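PDB 3E13: putative iron-uptake ABC transport system,periplasmic iron-binding protein from Campylobacter jejuni, which binds a ferric ion in the periplasm and probably delivers it to an ABC transporter for iron uptake. Local coordinates for residues Asn5-Arg10 against Ser49-Asp54; Asp124-Glu129 against Lys161-Gly166; Glu133-Ser138 against Asn170-Pro175. One frame throughout, in Å; residues are numbered along the deposited sequence.

Contact 1: residues Asn5-Arg10 against Ser49-Asp54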
loop_
_atom_site.group_PDB
_atom_site.type_symbol
_atom_site.label_atom_id
_atom_site.label_comp_id
_atom_site.label_asym_id
_atom_site.label_seq_id
_atom_site.Cartn_x
_atom_site.Cartn_y
_atom_site.Cartn_z
ATOM N N ASN A 5 -9.294 -20.449 0.873
ATOM C CA ASN A 5 -9.287 -19.645 2.076
ATOM C C ASN A 5 -8.295 -18.475 1.986
ATOM O O ASN A 5 -7.092 -18.704 1.891
ATOM C CB ASN A 5 -8.942 -20.563 3.242
ATOM C CG ASN A 5 -10.023 -21.654 3.450
ATOM O OD1 ASN A 5 -11.215 -21.332 3.480
ATOM N ND2 ASN A 5 -9.615 -22.899 3.581
ATOM N N ILE A 6 -8.815 -17.251 1.908
ATOM C CA ILE A 6 -8.004 -16.052 1.747
ATOM C C ILE A 6 -7.972 -15.264 3.048
ATOM O O ILE A 6 -9.029 -14.944 3.584
ATOM C CB ILE A 6 -8.599 -15.176 0.636
ATOM C CG1 ILE A 6 -8.573 -15.957 -0.675
ATOM C CG2 ILE A 6 -7.873 -13.826 0.579
ATOM C CD1 ILE A 6 -9.020 -15.179 -1.914
ATOM N N TYR A 7 -6.770 -14.983 3.535
ATOM C CA TYR A 7 -6.516 -14.048 4.619
ATOM C C TYR A 7 -6.005 -12.755 3.953
ATOM O O TYR A 7 -4.953 -12.766 3.355
ATOM C CB TYR A 7 -5.426 -14.601 5.550
ATOM C CG TYR A 7 -5.869 -15.645 6.569
ATOM C CD1 TYR A 7 -7.031 -16.356 6.424
ATOM C CD2 TYR A 7 -5.034 -15.989 7.592
ATOM C CE1 TYR A 7 -7.409 -17.373 7.366
ATOM C CE2 TYR A 7 -5.387 -16.972 8.532
ATOM C CZ TYR A 7 -6.555 -17.671 8.397
ATOM O OH TYR A 7 -6.861 -18.687 9.303
ATOM N N SER A 8 -6.759 -11.673 4.080
ATOM C CA SER A 8 -6.483 -10.435 3.375
ATOM C C SER A 8 -6.410 -9.213 4.245
ATOM O O SER A 8 -7.310 -8.952 5.044
ATOM C CB SER A 8 -7.525 -10.200 2.297
ATOM O OG SER A 8 -7.268 -8.933 1.662
ATOM N N ALA A 9 -5.315 -8.469 4.098
ATOM C CA ALA A 9 -5.141 -7.193 4.737
ATOM C C ALA A 9 -5.469 -6.025 3.796
ATOM O O ALA A 9 -5.254 -4.890 4.143
ATOM C CB ALA A 9 -3.727 -7.059 5.328
ATOM N N ARG A 10 -5.983 -6.335 2.607
ATOM C CA ARG A 10 -6.635 -5.329 1.773
ATOM C C ARG A 10 -7.941 -4.887 2.472
ATOM O O ARG A 10 -8.364 -5.493 3.482
ATOM C CB ARG A 10 -6.854 -5.843 0.351
ATOM C CG ARG A 10 -5.582 -5.816 -0.455
ATOM C CD ARG A 10 -5.724 -6.368 -1.859
ATOM N NE ARG A 10 -6.705 -5.668 -2.682
ATOM C CZ ARG A 10 -6.413 -4.615 -3.520
ATOM N NH1 ARG A 10 -5.177 -4.123 -3.635
ATOM N NH2 ARG A 10 -7.400 -4.097 -4.259
ATOM N N SER A 49 1.064 -24.966 10.475
ATOM C CA SER A 49 0.701 -25.915 9.436
ATOM C C SER A 49 -0.779 -26.273 9.442
ATOM O O SER A 49 -1.324 -26.686 8.404
ATOM C CB SER A 49 1.581 -27.173 9.538
ATOM O OG SER A 49 1.294 -27.878 10.718
ATOM N N ASN A 50 -1.430 -26.064 10.582
ATOM C CA ASN A 50 -2.861 -26.311 10.751
ATOM C C ASN A 50 -3.760 -25.235 10.208
ATOM O O ASN A 50 -4.971 -25.387 10.226
ATOM C CB ASN A 50 -3.199 -26.485 12.230
ATOM C CG ASN A 50 -2.772 -27.840 12.751
ATOM O OD1 ASN A 50 -1.768 -27.963 13.445
ATOM N ND2 ASN A 50 -3.547 -28.873 12.412
ATOM N N SER A 51 -3.196 -24.114 9.776
ATOM C CA SER A 51 -4.033 -23.038 9.308
ATOM C C SER A 51 -4.856 -23.506 8.107
ATOM O O SER A 51 -4.333 -24.193 7.234
ATOM C CB SER A 51 -3.207 -21.855 8.856
ATOM O OG SER A 51 -4.047 -20.766 8.592
ATOM N N PRO A 52 -6.121 -23.130 8.052
ATOM C CA PRO A 52 -6.895 -23.354 6.814
ATOM C C PRO A 52 -6.450 -22.418 5.685
ATOM O O PRO A 52 -6.830 -22.647 4.553
ATOM C CB PRO A 52 -8.329 -23.022 7.204
ATOM C CG PRO A 52 -8.343 -22.711 8.658
ATOM C CD PRO A 52 -6.935 -22.550 9.127
ATOM N N ALA A 53 -5.755 -21.323 6.014
ATOM C CA ALA A 53 -5.365 -20.371 4.955
ATOM C C ALA A 53 -4.709 -21.030 3.782
ATOM O O ALA A 53 -3.816 -21.889 3.910
ATOM C CB ALA A 53 -4.435 -19.293 5.515
ATOM N N ASP A 54 -5.079 -20.560 2.581
ATOM C CA ASP A 54 -4.405 -20.871 1.343
ATOM C C ASP A 54 -3.622 -19.683 0.754
ATOM O O ASP A 54 -2.612 -19.878 0.089
ATOM C CB ASP A 54 -5.419 -21.289 0.271
ATOM C CG ASP A 54 -6.163 -22.540 0.636
ATOM O OD1 ASP A 54 -5.495 -23.580 0.789
ATOM O OD2 ASP A 54 -7.383 -22.534 0.816
#
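Asn-5 and Asp-54 are joined by a reciprocal pair of hydrogen bonds in one lobe of the periplasmic binding protein fold, where the loop after helix 37-47 turns into strand 55-58 beside the parallel strand 3-8. Asn-5 N donates to Asp-54 OD2 at 2.8 Å, using the anti lone pair of the carboxylate, and Asp-54 N answers to Asn-5 O at 2.8 Å. The short acidic side chain thus accepts from a strand N-H. Asparagine suits its place because its amide both gives and takes: ND2 reaches Pro-52 O at 3.0 Å from above the carbonyl plane in a bent bond (140° at the hydrogen), while OD1 is hydrogen-bonded to Asn-31 ND2 on strand 29-34. Two residues along, Tyr-7 lays one ring face against Ala-53, whose CB stands 3.7 Å from the ring centroid in a CH-pi contact that a compact methyl fits well. Farther out, Asn-246 ND2 is also hydrogen-bonded to Asp-54 OD2, and Glu-47 OE1 is hydrogen-bonded to both Tyr-7 OH and Ser-51 OG. The same serine forms an ST turn ending at the residue whose methyl lies over the ring: Ser-51 OG accepts from Ala-53 N at 3.1 Å.

Contact 2: residues Asp124-Glu129 against Lys161-Gly166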
loop_
_atom_site.group_PDB
_atom_site.type_symbol
_atom_site.label_atom_id
_atom_site.label_comp_id
_atom_site.label_asym_id
_atom_site.label_seq_id
_atom_site.Cartn_x
_atom_site.Cartn_y
_atom_site.Cartn_z
ATOM N N ASP A 124 11.192 17.064 3.864
ATOM C CA ASP A 124 10.596 18.344 4.207
ATOM C C ASP A 124 9.443 18.196 5.218
ATOM O O ASP A 124 9.125 19.128 5.950
ATOM C CB ASP A 124 10.124 19.051 2.942
ATOM C CG ASP A 124 11.242 19.394 1.998
ATOM O OD1 ASP A 124 12.364 19.690 2.488
ATOM O OD2 ASP A 124 11.078 19.420 0.724
ATOM N N LEU A 125 8.774 17.035 5.235
ATOM C CA LEU A 125 7.696 16.811 6.209
ATOM C C LEU A 125 8.145 16.971 7.655
ATOM O O LEU A 125 7.302 17.205 8.537
ATOM C CB LEU A 125 7.111 15.423 6.064
ATOM C CG LEU A 125 6.378 15.177 4.744
ATOM C CD1 LEU A 125 6.273 13.662 4.532
ATOM C CD2 LEU A 125 5.009 15.784 4.821
ATOM N N ALA A 126 9.440 16.802 7.895
ATOM C CA ALA A 126 10.040 16.822 9.240
ATOM C C ALA A 126 10.641 18.204 9.622
ATOM O O ALA A 126 11.143 18.379 10.744
ATOM C CB ALA A 126 11.093 15.753 9.338
ATOM N N LYS A 127 10.550 19.172 8.705
ATOM C CA LYS A 127 11.112 20.502 8.922
ATOM C C LYS A 127 10.293 21.356 9.868
ATOM O O LYS A 127 9.078 21.340 9.871
ATOM C CB LYS A 127 11.344 21.232 7.592
ATOM C CG LYS A 127 12.489 20.600 6.830
ATOM C CD LYS A 127 12.791 21.277 5.579
ATOM C CE LYS A 127 14.029 20.665 4.893
ATOM N NZ LYS A 127 14.313 21.484 3.632
ATOM N N ALA A 128 10.985 22.146 10.682
ATOM C CA ALA A 128 10.302 22.980 11.679
ATOM C C ALA A 128 9.264 23.943 11.134
ATOM O O ALA A 128 8.284 24.274 11.808
ATOM C CB ALA A 128 11.348 23.742 12.492
ATOM N N GLU A 129 9.472 24.438 9.923
ATOM C CA GLU A 129 8.536 25.350 9.304
ATOM C C GLU A 129 7.117 24.787 9.113
ATOM O O GLU A 129 6.147 25.557 8.960
ATOM C CB GLU A 129 9.085 25.865 7.962
ATOM C CG GLU A 129 9.313 24.827 6.889
ATOM C CD GLU A 129 10.319 25.294 5.850
ATOM O OE1 GLU A 129 11.533 25.040 6.040
ATOM O OE2 GLU A 129 9.883 25.934 4.870
ATOM N N LYS A 161 15.689 8.468 11.696
ATOM C CA LYS A 161 15.259 8.764 13.057
ATOM C C LYS A 161 14.937 10.234 13.148
ATOM O O LYS A 161 13.950 10.612 13.750
ATOM C CB LYS A 161 16.327 8.389 14.071
ATOM C CG LYS A 161 15.867 8.572 15.485
ATOM C CD LYS A 161 16.917 8.074 16.453
ATOM C CE LYS A 161 16.528 8.448 17.869
ATOM N NZ LYS A 161 17.590 8.023 18.840
ATOM N N ALA A 162 15.777 11.092 12.567
ATOM C CA ALA A 162 15.501 12.516 12.587
ATOM C C ALA A 162 14.161 12.856 11.889
ATOM O O ALA A 162 13.409 13.720 12.358
ATOM C CB ALA A 162 16.621 13.253 11.978
ATOM N N TRP A 163 13.899 12.171 10.778
ATOM C CA TRP A 163 12.639 12.326 10.056
ATOM C C TRP A 163 11.449 11.930 10.898
ATOM O O TRP A 163 10.500 12.710 11.015
ATOM C CB TRP A 163 12.660 11.510 8.779
ATOM C CG TRP A 163 11.433 11.680 7.959
ATOM C CD1 TRP A 163 11.165 12.685 7.052
ATOM C CD2 TRP A 163 10.328 10.805 7.921
ATOM N NE1 TRP A 163 9.941 12.482 6.470
ATOM C CE2 TRP A 163 9.392 11.334 6.987
ATOM C CE3 TRP A 163 9.983 9.634 8.621
ATOM C CZ2 TRP A 163 8.179 10.698 6.713
ATOM C CZ3 TRP A 163 8.777 9.027 8.350
ATOM C CH2 TRP A 163 7.890 9.555 7.420
ATOM N N ALA A 164 11.527 10.772 11.521
ATOM C CA ALA A 164 10.435 10.257 12.347
ATOM C C ALA A 164 10.130 11.213 13.509
ATOM O O ALA A 164 8.977 11.519 13.773
ATOM C CB ALA A 164 10.741 8.855 12.829
ATOM N N LYS A 165 11.187 11.704 14.153
ATOM C CA LYS A 165 11.059 12.637 15.256
ATOM C C LYS A 165 10.406 13.942 14.843
ATOM O O LYS A 165 9.476 14.430 15.526
ATOM C CB LYS A 165 12.435 12.854 15.915
ATOM C CG LYS A 165 12.462 13.886 17.045
ATOM C CD LYS A 165 13.856 13.973 17.697
ATOM C CE LYS A 165 13.899 15.062 18.805
ATOM N NZ LYS A 165 15.233 15.701 18.938
ATOM N N GLY A 166 10.826 14.478 13.693
ATOM C CA GLY A 166 10.294 15.722 13.214
ATOM C C GLY A 166 8.849 15.600 12.766
ATOM O O GLY A 166 8.027 16.464 13.023
#
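Different first torsions leave the side chains of Trp-163 and Leu-125 side by side, pointing the same way. In Trp-163, CG stands opposite the backbone N (chi1 -177°) and the indole is turned across the CB-CG bond (chi2 84°), which carries its pyrrole side toward the loop. In Leu-125, CG lies beside the backbone N (chi1 -66°), and the side chain runs alongside the indole. Leu-125 CB is 4.1 Å from Trp-163 NE1, and farther along Leu-125 CD1 is 4.1 Å from Trp-163 CZ2. Leucine suits this buried place, since its CB and CD1 give apolar contact at two points along the indole. Ala-126 fills the angle between the indole and the helix backbone: its CB lies 3.8 Å from Trp-163 CD1 and 3.5 Å from Trp-163 O, a fit that calls for a small side chain.

One helical turn on, glycine suits position 166 because a side chain there would point at the loop and collide with Ala-126 O. The CA of Gly-166 comes within 4.1 Å of Ala-126 CA, and Ala-126 O sits 3.7 Å from Gly-166 CA. No hydrogen bond crosses between the two segments. Within the loop, Lys-127 N donates to Asp-124 O and Lys-127 NZ forms a 2.9 Å salt bridge to Asp-124 OD1. The other oxygen, Asp-124 OD2, accepts from the backbone N atoms of Lys-120 and Asn-121.

The polar atom of the buried indole, Trp-163 NE1, is satisfied by Tyr-122 O, just before the loop segment. Leu-147, Leu-148 and Ile-151 of helix 142-155 and Tyr-312 of helix 305-315 also pack on the indole, so Trp-163 ties helix 157-170 both to these two helices and to the loop that leads toward strand 134-135.

Contact 3: residues Glu133-Ser138 against Asn170-Pro175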
loop_
_atom_site.group_PDB
_atom_site.type_symbol
_atom_site.label_atom_id
_atom_site.label_comp_id
_atom_site.label_asym_id
_atom_site.label_seq_id
_atom_site.Cartn_x
_atom_site.Cartn_y
_atom_site.Cartn_z
ATOM N N GLU A 133 1.286 21.406 10.881
ATOM C CA GLU A 133 0.692 21.534 9.542
ATOM C C GLU A 133 0.572 20.200 8.800
ATOM O O GLU A 133 -0.011 20.170 7.703
ATOM C CB GLU A 133 1.500 22.515 8.685
ATOM C CG GLU A 133 1.433 23.966 9.172
ATOM C CD GLU A 133 2.247 24.919 8.288
ATOM O OE1 GLU A 133 2.191 26.167 8.460
ATOM O OE2 GLU A 133 2.936 24.421 7.382
ATOM N N ILE A 134 1.050 19.132 9.407
ATOM C CA ILE A 134 1.109 17.803 8.757
ATOM C C ILE A 134 0.162 16.848 9.453
ATOM O O ILE A 134 0.044 16.881 10.674
ATOM C CB ILE A 134 2.531 17.232 8.866
ATOM C CG1 ILE A 134 3.581 18.240 8.407
ATOM C CG2 ILE A 134 2.653 15.897 8.116
ATOM C CD1 ILE A 134 3.443 18.626 7.060
ATOM N N VAL A 135 -0.483 15.936 8.707
ATOM C CA VAL A 135 -1.162 14.790 9.302
ATOM C C VAL A 135 -0.685 13.482 8.633
ATOM O O VAL A 135 -0.442 13.433 7.423
ATOM C CB VAL A 135 -2.723 14.894 9.247
ATOM C CG1 VAL A 135 -3.213 15.961 10.238
ATOM C CG2 VAL A 135 -3.214 15.262 7.858
ATOM N N MET A 136 -0.591 12.438 9.441
ATOM C CA MET A 136 -0.209 11.125 9.000
ATOM C C MET A 136 -0.846 10.154 9.949
ATOM O O MET A 136 -0.961 10.434 11.139
ATOM C CB MET A 136 1.306 10.954 9.012
ATOM C CG MET A 136 1.766 9.639 8.370
ATOM S SD MET A 136 3.574 9.533 8.230
ATOM C CE MET A 136 3.972 8.719 9.732
ATOM N N ARG A 137 -1.234 9.011 9.420
ATOM C CA ARG A 137 -1.760 7.925 10.238
ATOM C C ARG A 137 -0.691 7.289 11.123
ATOM O O ARG A 137 0.513 7.597 11.050
ATOM C CB ARG A 137 -2.372 6.886 9.355
ATOM C CG ARG A 137 -1.411 6.019 8.598
ATOM C CD ARG A 137 -2.056 5.178 7.577
ATOM N NE ARG A 137 -3.022 4.232 8.139
ATOM C CZ ARG A 137 -3.940 3.574 7.439
ATOM N NH1 ARG A 137 -4.086 3.764 6.119
ATOM N NH2 ARG A 137 -4.747 2.739 8.042
ATOM N N SER A 138 -1.154 6.358 11.954
ATOM C CA SER A 138 -0.274 5.711 12.911
ATOM C C SER A 138 0.995 5.168 12.289
ATOM O O SER A 138 0.994 4.666 11.179
ATOM C CB SER A 138 -1.000 4.546 13.569
ATOM O OG SER A 138 -0.192 4.008 14.619
ATOM N N ASN A 170 5.638 17.562 14.300
ATOM C CA ASN A 170 4.869 18.388 13.392
ATOM C C ASN A 170 3.410 18.034 13.233
ATOM O O ASN A 170 2.691 18.794 12.623
ATOM C CB ASN A 170 5.507 18.332 11.987
ATOM C CG ASN A 170 6.794 19.121 11.865
ATOM O OD1 ASN A 170 7.469 19.062 10.792
ATOM N ND2 ASN A 170 7.147 19.905 12.889
ATOM N N LEU A 171 2.946 16.896 13.742
ATOM C CA LEU A 171 1.582 16.492 13.514
ATOM C C LEU A 171 0.601 17.523 14.030
ATOM O O LEU A 171 0.727 18.015 15.146
ATOM C CB LEU A 171 1.301 15.146 14.141
ATOM C CG LEU A 171 2.122 13.956 13.653
ATOM C CD1 LEU A 171 1.702 12.782 14.377
ATOM C CD2 LEU A 171 1.907 13.809 12.137
ATOM N N ALA A 172 -0.380 17.864 13.209
ATOM C CA ALA A 172 -1.455 18.748 13.647
ATOM C C ALA A 172 -2.282 18.108 14.762
ATOM O O ALA A 172 -2.803 18.832 15.615
ATOM C CB ALA A 172 -2.353 19.118 12.487
ATOM N N THR A 173 -2.454 16.796 14.696
ATOM C CA THR A 173 -3.204 15.993 15.662
ATOM C C THR A 173 -2.521 14.652 15.813
ATOM O O THR A 173 -1.832 14.206 14.919
ATOM C CB THR A 173 -4.691 15.740 15.206
ATOM O OG1 THR A 173 -4.721 14.873 14.046
ATOM C CG2 THR A 173 -5.411 17.014 14.786
ATOM N N ASN A 174 -2.734 13.976 16.950
ATOM C CA ASN A 174 -2.454 12.566 17.021
ATOM C C ASN A 174 -3.062 11.886 15.821
ATOM O O ASN A 174 -4.124 12.289 15.323
ATOM C CB ASN A 174 -3.029 11.906 18.287
ATOM C CG ASN A 174 -2.442 12.467 19.578
ATOM O OD1 ASN A 174 -1.277 12.816 19.659
ATOM N ND2 ASN A 174 -3.275 12.491 20.621
ATOM N N PRO A 175 -2.413 10.841 15.339
ATOM C CA PRO A 175 -3.003 10.056 14.256
ATOM C C PRO A 175 -4.420 9.605 14.567
ATOM O O PRO A 175 -4.725 9.054 15.629
ATOM C CB PRO A 175 -2.044 8.896 14.111
ATOM C CG PRO A 175 -0.760 9.440 14.600
ATOM C CD PRO A 175 -1.105 10.313 15.751
HETATM O O HOH W 1 -1.940 12.931 12.341
#
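Ile-134 O accepts a hydrogen bond from Ala-172 N at 2.8 Å, with the donor approaching nearly along the C=O axis. The same oxygen is met by Leu-171 CA at 3.3 Å in a CA-H...O contact. Ile-134 and Leu-171 form a single beta bridge here, and next to it a water joins the two backbones. It accepts from Met-136 N at 3.2 Å and donates to Thr-173 O at 2.9 Å, bridging two backbone groups that do not meet directly.

Apolar groups pack around this polar seam. The first torsion of Val-135 (chi1 -72°) sets CG1 against the Ala-172 methyl, with Val-135 CG1 to Ala-172 CB at 4.0 Å; a branched residue and a small one make a close fit. The CB of Leu-171 already touches the other segment, and its CD2 reaches 3.9 Å from Met-136 N and lies against Met-136 CB. At the far end, Pro-175 brings CB and CG against the backbone, with CB 3.5 Å from Met-136 O and also touching Ser-138 N. A rigid, apolar ring is apt here, packing against the chain without adding a donor.

Arg-137 reaches past the contact to form a salt bridge with Asp-179 at the start of helix 179-188 and touches Tyr-143, an iron ligand on helix 142-155; its side chain lies about 6 Å from the ferric ion. Strand 134-135 pairs in parallel with strand 193-197, while Val-135 rests on Gln-182 and Gln-185, so the loop from helix 157-170 to helix 179-188 is laid against this short strand.

Contact 1 belongs to one lobe of the binding protein and contacts 2 and 3 to the other, with the ferric ion between them. The centres of contacts 1 and 2 are 38 Å apart, on opposite sides of the chain's centre; those of 1 and 3 are 33 Å apart, although both reach the same extended sheet. Contact 1 closes along the chain before the others open. Contacts 2 and 3, whose centres are about 12 Å apart, interlock: their segments alternate in sequence, helix 157-170 carries a segment of contact 2 and leads into the loop of contact 3, and Leu-125 O touches Ile-134 CG1. Strand 3-8 leads toward the iron ligands His-11 and Tyr-12, whereas Arg-137 adjoins Tyr-143, so both lobes contribute to the metal site.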